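Local coordinates for oxidoreductase, zinc-binding dehydrogenase family (Myxococcus xanthus, PDB 5K1S), which is a zinc-containing medium-chain reductase involved in an alternative de novo route to isovaleryl coenzyme A in this myxobacterium, at residues Asn63-Leu68 against Arg345-Glu350; Thr174-Gly179 against Leu314-Arg319; Thr190-Gly195 against Gln222-Ala227; Ala256-Ile259 against Thr264-Gln267. All blocks are in the same frame, centred on the assembly; numbering follows the deposited sequence.

Interaction 1 of 4, residues Asn63-Leu68 against Arg345-Glu350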
loop_
_atom_site.group_PDB
_atom_site.type_symbol
_atom_site.label_atom_id
_atom_site.label_comp_id
_atom_site.label_asym_id
_atom_site.label_seq_id
_atom_site.Cartn_x
_atom_site.Cartn_y
_atom_site.Cartn_z
ATOM N N ASN A 63 14.545 -4.091 22.800
ATOM C CA ASN A 63 13.943 -4.793 23.928
ATOM C C ASN A 63 14.772 -4.605 25.192
ATOM O O ASN A 63 14.231 -4.316 26.267
ATOM C CB ASN A 63 13.800 -6.277 23.582
ATOM C CG ASN A 63 12.938 -7.036 24.573
ATOM O OD1 ASN A 63 12.210 -6.446 25.369
ATOM N ND2 ASN A 63 13.009 -8.357 24.515
ATOM N N ARG A 64 16.094 -4.750 25.079
ATOM C CA ARG A 64 16.956 -4.647 26.253
ATOM C C ARG A 64 16.860 -3.277 26.910
ATOM O O ARG A 64 17.007 -3.166 28.132
ATOM C CB ARG A 64 18.406 -4.941 25.869
ATOM C CG ARG A 64 19.391 -4.707 27.002
ATOM C CD ARG A 64 20.818 -5.028 26.607
ATOM N NE ARG A 64 21.243 -4.334 25.393
ATOM C CZ ARG A 64 21.463 -3.029 25.306
ATOM N NH1 ARG A 64 21.279 -2.241 26.356
ATOM N NH2 ARG A 64 21.854 -2.503 24.154
ATOM N N ARG A 65 16.626 -2.226 26.125
ATOM C CA ARG A 65 16.569 -0.868 26.655
ATOM C C ARG A 65 15.256 -0.556 27.357
ATOM O O ARG A 65 15.106 0.552 27.883
ATOM C CB ARG A 65 16.795 0.147 25.531
ATOM C CG ARG A 65 18.212 0.168 24.991
ATOM C CD ARG A 65 18.344 1.109 23.804
ATOM N NE ARG A 65 19.690 1.079 23.235
ATOM C CZ ARG A 65 19.997 1.494 22.011
ATOM N NH1 ARG A 65 19.055 1.969 21.204
ATOM N NH2 ARG A 65 21.251 1.425 21.585
ATOM N N GLY A 66 14.311 -1.493 27.385
ATOM C CA GLY A 66 13.007 -1.238 27.960
ATOM C C GLY A 66 12.028 -0.564 27.026
ATOM O O GLY A 66 10.949 -0.157 27.471
ATOM N N ASN A 67 12.362 -0.443 25.743
ATOM C CA ASN A 67 11.519 0.250 24.782
ATOM C C ASN A 67 10.480 -0.660 24.138
ATOM O O ASN A 67 9.808 -0.236 23.194
ATOM C CB ASN A 67 12.390 0.905 23.708
ATOM C CG ASN A 67 13.222 2.052 24.258
ATOM O OD1 ASN A 67 12.782 2.777 25.147
ATOM N ND2 ASN A 67 14.433 2.214 23.740
ATOM N N LEU A 68 10.343 -1.895 24.618
ATOM C CA LEU A 68 9.212 -2.746 24.267
ATOM C C LEU A 68 8.286 -2.817 25.473
ATOM O O LEU A 68 8.656 -3.425 26.491
ATOM C CB LEU A 68 9.678 -4.146 23.862
ATOM C CG LEU A 68 10.046 -4.334 22.387
ATOM C CD1 LEU A 68 8.818 -4.222 21.491
ATOM C CD2 LEU A 68 11.095 -3.329 21.959
ATOM N N ARG A 345 28.627 -4.801 19.709
ATOM C CA ARG A 345 29.003 -4.866 18.300
ATOM C C ARG A 345 27.849 -4.423 17.411
ATOM O O ARG A 345 28.024 -3.605 16.501
ATOM C CB ARG A 345 29.434 -6.285 17.934
ATOM C CG ARG A 345 30.763 -6.722 18.523
ATOM C CD ARG A 345 31.130 -8.124 18.053
ATOM N NE ARG A 345 31.203 -8.212 16.596
ATOM C CZ ARG A 345 31.384 -9.341 15.918
ATOM N NH1 ARG A 345 31.511 -10.497 16.559
ATOM N NH2 ARG A 345 31.437 -9.316 14.593
ATOM N N LEU A 346 26.654 -4.958 17.664
ATOM C CA LEU A 346 25.516 -4.670 16.800
ATOM C C LEU A 346 25.095 -3.209 16.906
ATOM O O LEU A 346 24.732 -2.590 15.900
ATOM C CB LEU A 346 24.352 -5.599 17.153
ATOM C CG LEU A 346 23.099 -5.501 16.282
ATOM C CD1 LEU A 346 23.421 -5.751 14.814
ATOM C CD2 LEU A 346 22.048 -6.486 16.771
ATOM N N GLU A 347 25.142 -2.639 18.112
ATOM C CA GLU A 347 24.745 -1.245 18.290
ATOM C C GLU A 347 25.647 -0.311 17.496
ATOM O O GLU A 347 25.169 0.563 16.763
ATOM C CB GLU A 347 24.777 -0.874 19.773
ATOM C CG GLU A 347 23.608 -1.396 20.581
ATOM C CD GLU A 347 23.716 -1.033 22.047
ATOM O OE1 GLU A 347 24.855 -0.895 22.546
ATOM O OE2 GLU A 347 22.663 -0.874 22.700
ATOM N N ASN A 348 26.961 -0.478 17.633
ATOM C CA ASN A 348 27.932 0.432 17.041
ATOM C C ASN A 348 28.240 0.110 15.582
ATOM O O ASN A 348 29.259 0.580 15.058
ATOM C CB ASN A 348 29.219 0.418 17.869
ATOM C CG ASN A 348 28.991 0.871 19.300
ATOM O OD1 ASN A 348 29.110 0.086 20.240
ATOM N ND2 ASN A 348 28.658 2.146 19.470
ATOM N N ARG A 349 27.391 -0.674 14.917
ATOM C CA ARG A 349 27.533 -0.971 13.492
ATOM C C ARG A 349 28.904 -1.556 13.159
ATOM O O ARG A 349 29.337 -1.521 12.004
ATOM C CB ARG A 349 27.272 0.278 12.642
ATOM N N GLU A 350 29.597 -2.108 14.155
ATOM C CA GLU A 350 30.906 -2.710 13.944
ATOM C C GLU A 350 30.823 -4.136 13.406
ATOM O O GLU A 350 31.779 -4.903 13.571
ATOM C CB GLU A 350 31.706 -2.691 15.249
#

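Interaction 2 of 4, residues Thr174-Gly179 against Leu314-Arg319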
loop_
_atom_site.group_PDB
_atom_site.type_symbol
_atom_site.label_atom_id
_atom_site.label_comp_id
_atom_site.label_asym_id
_atom_site.label_seq_id
_atom_site.Cartn_x
_atom_site.Cartn_y
_atom_site.Cartn_z
ATOM N N THR A 174 7.736 -10.639 2.208
ATOM C CA THR A 174 7.789 -9.415 1.415
ATOM C C THR A 174 7.760 -9.715 -0.079
ATOM O O THR A 174 6.922 -9.180 -0.812
ATOM C CB THR A 174 9.052 -8.624 1.766
ATOM O OG1 THR A 174 9.090 -8.376 3.177
ATOM C CG2 THR A 174 9.089 -7.296 1.019
ATOM N N VAL A 175 8.676 -10.566 -0.544
ATOM C CA VAL A 175 8.836 -10.793 -1.976
ATOM C C VAL A 175 7.648 -11.565 -2.539
ATOM O O VAL A 175 7.129 -11.233 -3.611
ATOM C CB VAL A 175 10.164 -11.526 -2.242
ATOM C CG1 VAL A 175 10.348 -11.810 -3.729
ATOM C CG2 VAL A 175 11.337 -10.715 -1.702
ATOM N N ARG A 176 7.201 -12.604 -1.834
ATOM C CA ARG A 176 6.215 -13.539 -2.370
ATOM C C ARG A 176 4.805 -13.261 -1.865
ATOM O O ARG A 176 3.919 -12.898 -2.645
ATOM C CB ARG A 176 6.615 -14.973 -2.011
ATOM C CG ARG A 176 7.809 -15.479 -2.766
ATOM C CD ARG A 176 8.000 -16.947 -2.496
ATOM N NE ARG A 176 9.135 -17.495 -3.227
ATOM C CZ ARG A 176 9.594 -18.732 -3.067
ATOM N NH1 ARG A 176 9.016 -19.549 -2.194
ATOM N NH2 ARG A 176 10.633 -19.150 -3.775
ATOM N N THR A 177 4.578 -13.443 -0.564
ATOM C CA THR A 177 3.227 -13.362 -0.022
ATOM C C THR A 177 2.595 -12.010 -0.327
ATOM O O THR A 177 1.469 -11.935 -0.833
ATOM C CB THR A 177 3.255 -13.617 1.486
ATOM O OG1 THR A 177 4.256 -14.597 1.791
ATOM C CG2 THR A 177 1.906 -14.113 1.964
ATOM N N ARG A 178 3.311 -10.926 -0.034
ATOM C CA ARG A 178 2.792 -9.580 -0.242
ATOM C C ARG A 178 3.172 -9.027 -1.612
ATOM O O ARG A 178 2.307 -8.551 -2.354
ATOM C CB ARG A 178 3.305 -8.656 0.866
ATOM C CG ARG A 178 2.861 -9.064 2.264
ATOM C CD ARG A 178 1.385 -8.777 2.481
ATOM N NE ARG A 178 1.105 -7.348 2.430
ATOM C CZ ARG A 178 -0.112 -6.822 2.347
ATOM N NH1 ARG A 178 -1.180 -7.607 2.299
ATOM N NH2 ARG A 178 -0.261 -5.506 2.308
ATOM N N GLY A 179 4.457 -9.086 -1.963
ATOM C CA GLY A 179 4.896 -8.517 -3.226
ATOM C C GLY A 179 4.382 -9.283 -4.431
ATOM O O GLY A 179 4.053 -8.687 -5.460
ATOM N N LEU A 314 8.125 -19.309 7.266
ATOM C CA LEU A 314 9.371 -19.747 7.882
ATOM C C LEU A 314 9.743 -21.151 7.425
ATOM O O LEU A 314 10.913 -21.421 7.126
ATOM C CB LEU A 314 9.260 -19.690 9.406
ATOM C CG LEU A 314 10.494 -20.178 10.175
ATOM C CD1 LEU A 314 11.739 -19.395 9.774
ATOM C CD2 LEU A 314 10.270 -20.085 11.677
ATOM N N ASP A 315 8.767 -22.062 7.369
ATOM C CA ASP A 315 9.035 -23.391 6.828
ATOM C C ASP A 315 9.620 -23.294 5.425
ATOM O O ASP A 315 10.567 -24.012 5.089
ATOM C CB ASP A 315 7.753 -24.228 6.813
ATOM C CG ASP A 315 7.338 -24.693 8.199
ATOM O OD1 ASP A 315 8.219 -24.857 9.071
ATOM O OD2 ASP A 315 6.126 -24.899 8.416
ATOM N N GLU A 316 9.068 -22.405 4.596
ATOM C CA GLU A 316 9.592 -22.225 3.247
ATOM C C GLU A 316 10.960 -21.553 3.270
ATOM O O GLU A 316 11.868 -21.957 2.533
ATOM C CB GLU A 316 8.604 -21.406 2.414
ATOM C CG GLU A 316 9.036 -21.172 0.975
ATOM C CD GLU A 316 9.163 -22.459 0.182
ATOM O OE1 GLU A 316 8.747 -23.523 0.692
ATOM O OE2 GLU A 316 9.681 -22.407 -0.954
ATOM N N ALA A 317 11.124 -20.526 4.105
ATOM C CA ALA A 317 12.413 -19.847 4.202
ATOM C C ALA A 317 13.501 -20.810 4.657
ATOM O O ALA A 317 14.591 -20.854 4.075
ATOM C CB ALA A 317 12.307 -18.664 5.164
ATOM N N LEU A 318 13.222 -21.590 5.703
ATOM C CA LEU A 318 14.186 -22.585 6.160
ATOM C C LEU A 318 14.518 -23.573 5.051
ATOM O O LEU A 318 15.675 -23.986 4.900
ATOM C CB LEU A 318 13.640 -23.315 7.387
ATOM C CG LEU A 318 13.466 -22.455 8.641
ATOM C CD1 LEU A 318 12.635 -23.184 9.685
ATOM C CD2 LEU A 318 14.820 -22.068 9.215
ATOM N N ARG A 319 13.518 -23.962 4.257
ATOM C CA ARG A 319 13.768 -24.883 3.154
ATOM C C ARG A 319 14.674 -24.249 2.106
ATOM O O ARG A 319 15.556 -24.918 1.554
ATOM C CB ARG A 319 12.446 -25.316 2.525
ATOM C CG ARG A 319 12.586 -26.456 1.529
ATOM C CD ARG A 319 11.305 -26.683 0.746
ATOM N NE ARG A 319 10.962 -25.533 -0.087
ATOM C CZ ARG A 319 11.571 -25.225 -1.228
ATOM N NH1 ARG A 319 12.567 -25.975 -1.680
ATOM N NH2 ARG A 319 11.187 -24.160 -1.918
#

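Interaction 3 of 4, residues Thr190-Gly195 against Gln222-Ala227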
loop_
_atom_site.group_PDB
_atom_site.type_symbol
_atom_site.label_atom_id
_atom_site.label_comp_id
_atom_site.label_asym_id
_atom_site.label_seq_id
_atom_site.Cartn_x
_atom_site.Cartn_y
_atom_site.Cartn_z
ATOM N N THR A 190 16.101 -1.521 -1.826
ATOM C CA THR A 190 16.919 -0.601 -1.052
ATOM C C THR A 190 17.493 -1.326 0.159
ATOM O O THR A 190 16.965 -2.348 0.608
ATOM C CB THR A 190 16.106 0.615 -0.600
ATOM O OG1 THR A 190 15.104 0.205 0.338
ATOM C CG2 THR A 190 15.436 1.285 -1.793
ATOM N N GLY A 191 18.585 -0.785 0.685
ATOM C CA GLY A 191 19.277 -1.453 1.780
ATOM C C GLY A 191 19.605 -2.896 1.471
ATOM O O GLY A 191 19.557 -3.753 2.362
ATOM N N ALA A 192 19.937 -3.185 0.211
ATOM C CA ALA A 192 20.161 -4.565 -0.201
ATOM C C ALA A 192 21.301 -5.211 0.575
ATOM O O ALA A 192 21.320 -6.437 0.740
ATOM C CB ALA A 192 20.443 -4.622 -1.701
ATOM N N SER A 193 22.256 -4.414 1.055
ATOM C CA SER A 193 23.401 -4.958 1.777
ATOM C C SER A 193 23.029 -5.521 3.143
ATOM O O SER A 193 23.859 -6.196 3.761
ATOM C CB SER A 193 24.473 -3.879 1.939
ATOM O OG SER A 193 23.940 -2.723 2.560
ATOM N N GLY A 194 21.816 -5.266 3.627
ATOM C CA GLY A 194 21.395 -5.761 4.918
ATOM C C GLY A 194 20.981 -7.222 4.883
ATOM O O GLY A 194 20.978 -7.885 3.846
ATOM N N GLY A 195 20.618 -7.727 6.064
ATOM C CA GLY A 195 20.211 -9.119 6.171
ATOM C C GLY A 195 18.954 -9.418 5.377
ATOM O O GLY A 195 18.882 -10.416 4.654
ATOM N N GLN A 222 30.443 -6.168 -4.757
ATOM C CA GLN A 222 30.918 -7.508 -5.083
ATOM C C GLN A 222 30.028 -8.584 -4.475
ATOM O O GLN A 222 29.920 -9.684 -5.029
ATOM C CB GLN A 222 32.360 -7.683 -4.603
ATOM N N ALA A 223 29.385 -8.290 -3.344
ATOM C CA ALA A 223 28.506 -9.266 -2.709
ATOM C C ALA A 223 27.121 -9.257 -3.345
ATOM O O ALA A 223 26.599 -10.310 -3.727
ATOM C CB ALA A 223 28.409 -8.986 -1.209
ATOM N N LEU A 224 26.511 -8.075 -3.466
ATOM C CA LEU A 224 25.177 -7.987 -4.054
ATOM C C LEU A 224 25.155 -8.577 -5.458
ATOM O O LEU A 224 24.210 -9.284 -5.828
ATOM C CB LEU A 224 24.711 -6.531 -4.075
ATOM C CG LEU A 224 24.506 -5.878 -2.706
ATOM C CD1 LEU A 224 24.208 -4.396 -2.859
ATOM C CD2 LEU A 224 23.390 -6.569 -1.935
ATOM N N LYS A 225 26.188 -8.301 -6.256
ATOM C CA LYS A 225 26.269 -8.889 -7.588
ATOM C C LYS A 225 26.353 -10.408 -7.504
ATOM O O LYS A 225 25.595 -11.123 -8.168
ATOM C CB LYS A 225 27.473 -8.320 -8.337
ATOM N N GLU A 226 27.273 -10.921 -6.682
ATOM C CA GLU A 226 27.390 -12.365 -6.512
ATOM C C GLU A 226 26.125 -12.960 -5.910
ATOM O O GLU A 226 25.830 -14.141 -6.127
ATOM C CB GLU A 226 28.598 -12.692 -5.632
ATOM N N ALA A 227 25.366 -12.164 -5.159
ATOM C CA ALA A 227 24.137 -12.636 -4.534
ATOM C C ALA A 227 22.976 -12.750 -5.513
ATOM O O ALA A 227 21.885 -13.164 -5.105
ATOM C CB ALA A 227 23.746 -11.704 -3.384
#

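Interaction 4 of 4, residues Ala256-Ile259 against Thr264-Gln267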
loop_
_atom_site.group_PDB
_atom_site.type_symbol
_atom_site.label_atom_id
_atom_site.label_comp_id
_atom_site.label_asym_id
_atom_site.label_seq_id
_atom_site.Cartn_x
_atom_site.Cartn_y
_atom_site.Cartn_z
ATOM N N ALA A 256 9.079 -2.570 -5.977
ATOM C CA ALA A 256 10.195 -2.084 -5.178
ATOM C C ALA A 256 10.075 -2.623 -3.761
ATOM O O ALA A 256 8.991 -2.595 -3.170
ATOM C CB ALA A 256 10.240 -0.553 -5.158
ATOM N N VAL A 257 11.189 -3.109 -3.224
ATOM C CA VAL A 257 11.264 -3.596 -1.852
ATOM C C VAL A 257 11.931 -2.493 -1.036
ATOM O O VAL A 257 13.154 -2.327 -1.074
ATOM C CB VAL A 257 12.033 -4.916 -1.760
ATOM C CG1 VAL A 257 12.106 -5.396 -0.319
ATOM C CG2 VAL A 257 11.380 -5.969 -2.645
ATOM N N GLU A 258 11.127 -1.735 -0.293
ATOM C CA GLU A 258 11.618 -0.578 0.454
ATOM C C GLU A 258 11.988 -1.026 1.863
ATOM O O GLU A 258 11.138 -1.085 2.753
ATOM C CB GLU A 258 10.570 0.530 0.476
ATOM C CG GLU A 258 10.996 1.770 1.250
ATOM C CD GLU A 258 12.253 2.413 0.688
ATOM O OE1 GLU A 258 12.134 3.276 -0.208
ATOM O OE2 GLU A 258 13.360 2.052 1.140
ATOM N N ILE A 259 13.266 -1.338 2.064
ATOM C CA ILE A 259 13.764 -1.727 3.380
ATOM C C ILE A 259 14.217 -0.514 4.179
ATOM O O ILE A 259 13.962 -0.425 5.382
ATOM C CB ILE A 259 14.906 -2.751 3.226
ATOM C CG1 ILE A 259 14.403 -4.015 2.522
ATOM C CG2 ILE A 259 15.502 -3.099 4.592
ATOM C CD1 ILE A 259 15.503 -4.984 2.133
ATOM N N THR A 264 15.064 6.748 1.505
ATOM C CA THR A 264 15.067 6.495 0.069
ATOM C C THR A 264 13.674 6.510 -0.545
ATOM O O THR A 264 13.548 6.318 -1.759
ATOM C CB THR A 264 15.724 5.141 -0.226
ATOM O OG1 THR A 264 14.918 4.088 0.317
ATOM C CG2 THR A 264 17.117 5.067 0.379
ATOM N N PHE A 265 12.630 6.745 0.253
ATOM C CA PHE A 265 11.265 6.551 -0.226
ATOM C C PHE A 265 10.944 7.478 -1.394
ATOM O O PHE A 265 10.467 7.030 -2.443
ATOM C CB PHE A 265 10.279 6.768 0.923
ATOM C CG PHE A 265 8.896 6.258 0.640
ATOM C CD1 PHE A 265 8.624 4.902 0.673
ATOM C CD2 PHE A 265 7.868 7.134 0.348
ATOM C CE1 PHE A 265 7.354 4.431 0.416
ATOM C CE2 PHE A 265 6.597 6.669 0.092
ATOM C CZ PHE A 265 6.339 5.316 0.126
ATOM N N ASP A 266 11.197 8.779 -1.230
ATOM C CA ASP A 266 10.816 9.743 -2.259
ATOM C C ASP A 266 11.429 9.386 -3.610
ATOM O O ASP A 266 10.783 9.546 -4.653
ATOM C CB ASP A 266 11.231 11.151 -1.836
ATOM C CG ASP A 266 10.734 12.216 -2.792
ATOM O OD1 ASP A 266 9.529 12.540 -2.744
ATOM O OD2 ASP A 266 11.549 12.731 -3.587
ATOM N N GLN A 267 12.673 8.903 -3.613
ATOM C CA GLN A 267 13.305 8.492 -4.864
ATOM C C GLN A 267 12.731 7.173 -5.366
ATOM O O GLN A 267 12.583 6.977 -6.578
ATOM C CB GLN A 267 14.816 8.379 -4.672
ATOM C CG GLN A 267 15.519 9.706 -4.466
ATOM C CD GLN A 267 15.509 10.568 -5.711
ATOM O OE1 GLN A 267 16.381 10.442 -6.572
ATOM N NE2 GLN A 267 14.521 11.449 -5.815
#

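Interaction 1 of 4, residues Asn63-Leu68 against Arg345-Glu350
Arg64 and Arg65 both reach out to one carboxylate oxygen, OE2 of Glu347, which comes to meet them from the opposite direction. The two guanidinium groups arrive quite differently. Arg64 runs out extended and then bends at chi3 (53°), a turn that brings NH2 round so that OE2 lies at the guanidinium edge, near its plane; the carboxylate itself stands almost upright to that plane, the two inclined by 78°. Arg64 NH2 and Glu347 OE2 form a salt bridge whose modelled length is doubtful. Arg65 keeps its chain extended as far as NE, and its NH2 sits 2.9 Å from Glu347 OE2, coming in from above the carboxylate plane, 60° out of it, along a distinctly bent hydrogen bond.

The adjacent arginines sit at the C-terminal end of helix 58-64, where a Schellman motif follows: Gly66 N bonds back to Asn63 O at 3.0 Å. Glu347 is the last helical residue of 339-347, so the contact joins two helix ends. Helix 58-64 follows directly on the zinc ligand Cys57, whose side chain is about 11 Å from that of Arg64. His343, one turn before Glu347, takes the NE hydrogen of Arg64 and helps to fix how its guanidinium is turned. With two cations to one carboxylate, the cluster probably keeps a net positive charge, and the carboxylate is likely to matter more to buried Arg64 than to solvent-facing Arg65.

Interaction 2 of 4, residues Thr174-Gly179 against Leu314-Arg319
The ionic link between Arg176 and Glu316 spans two helices whose nearest CA atoms are 10.9 Å apart. Arg176 stretches out fully, CG anti to the carbonyl carbon (chi1 -71°), and its NH1 gives a hydrogen bond of 3.2 Å to Glu316 OE2. The oxygen lies in the guanidinium plane and is met on its anti side. Within the second helix, Arg319 grips the same carboxylate side-on: NE points at Glu316 OE1 (3.1 Å) in a nearly straight bond of 173°, while NH2 takes the syn side of OE2. The two arginines thus come to OE2 from opposite faces of its plane. A glutamine in place of Glu316 would probably leave Arg176 and Arg319, like charges close together, without their shared anion.

In the medium-chain dehydrogenase fold these helices lie where the chain passes between catalytic and Rossmann domains: 165-178 carries the zinc ligand Cys166 in its first turn, and 311-323 follows the last Rossmann strand. Helix 165-178 has a wider pi-type turn over 174-178, with Gly179 N bonded to Thr174 O at 2.7 Å.

Apolar contact falls to neighbouring residues. Ala317 rests on Thr168 and Val172 of helix 165-178, and the stem of Arg176 lies against Leu203 and Leu206 of helix 195-206.

Interaction 3 of 4, residues Thr190-Gly195 against Gln222-Ala227
Leu224 pushes its two methyls against Ala192, and that is where this contact is tight. CD2 lies 3.5 Å from Ala192 CB and 3.4 Å from Ala192 O, so one branch touches both the methyl and the carbonyl of the same residue; CD1 follows at 3.9 Å from Ala192 CB. With CG anti to the carbonyl carbon (chi1 -65°), the leucine stands out from its helix toward the turn. Ala213 of strand 210-215 touches both side chains, and Leu198 of helix 195-206 adds to the wall round Leu224.

Away from this buried point the contact thins quickly. Ser193 offers chiefly its backbone, N at 3.9 Å from Leu224 CD2, while its hydroxyl makes a weak hydrogen bond to Thr215. On the other flank of helix 221-226, Gln222 and Glu226 face solvent, and their side chains could not be modelled past CB. No hydrogen bond crosses between the segments; the turn holds itself, with Gly194 N bonded to Gly191 O at 3.0 Å.

This type I turn from Gly191 to Gly194, with Gly194 as N-cap of helix 195-206, is part of the glycine-rich loop between the first strand and helix of a Rossmann fold, which in relatives cradles the dinucleotide and here probably serves NADP.

Interaction 4 of 4, residues Ala256-Ile259 against Thr264-Gln267
Glu258 meets Thr264 and Phe265 in a buried, largely polar contact between the end of Rossmann strand 253-258 and the start of helix 262-270, joined by a tight connection. Thr264 OG1 sits in front of the carboxylate, giving a weak hydrogen bond to Glu258 OE1 at 2.9 Å; OE2 is nearer still, at 2.7 Å from Thr264 OG1, but badly angled for a bond. The glutamate gets there by bending at chi2 (60°), which tips its carboxylate off the sheet toward the helix. Phe265 takes the apolar part: Glu258 CG lies at the ring edge, 4.0 Å from CD1, while OE1 comes to 3.4 Å from Phe265 CA. That ring continues onto Val280 and touches Leu291 of the second subunit.

The firmer partners of the carboxylate lie round about: Thr190 OG1 and Gly261 N bond to OE2, and Thr268 OG1 bonds to OE1. A leucine at Glu258 would probably leave the Gly261 amide without its carboxylate acceptor and cost Thr190 and Thr268 one partner each, letting the turn before the helix shift. Hydroxyls and a backbone N-H thus cover both oxygens, an arrangement that probably eases the burial of a negative charge without a cation across this contact.

Interactions 3 and 4 belong to the Rossmann core and adjoin each other through Thr190 of the first, whose CG2 packs on Thr264 OG1 of the second, 3.5 Å away. One is apolar, the other a buried carboxylate among hydroxyls. Interaction 2 lies at the surface between helices at the domain passage and is purely ionic across the gap, yet its 174-179 helix reaches the core, Thr174 CG2 packing on Val257 CG1 of interaction 4. Interaction 1, partly buried and also ionic, stands apart, its centre about 27 Å from that of interaction 2. Both ionic contacts put two arginines on one glutamate; in interaction 1 both come from the facing segment, in interaction 2 one comes from each.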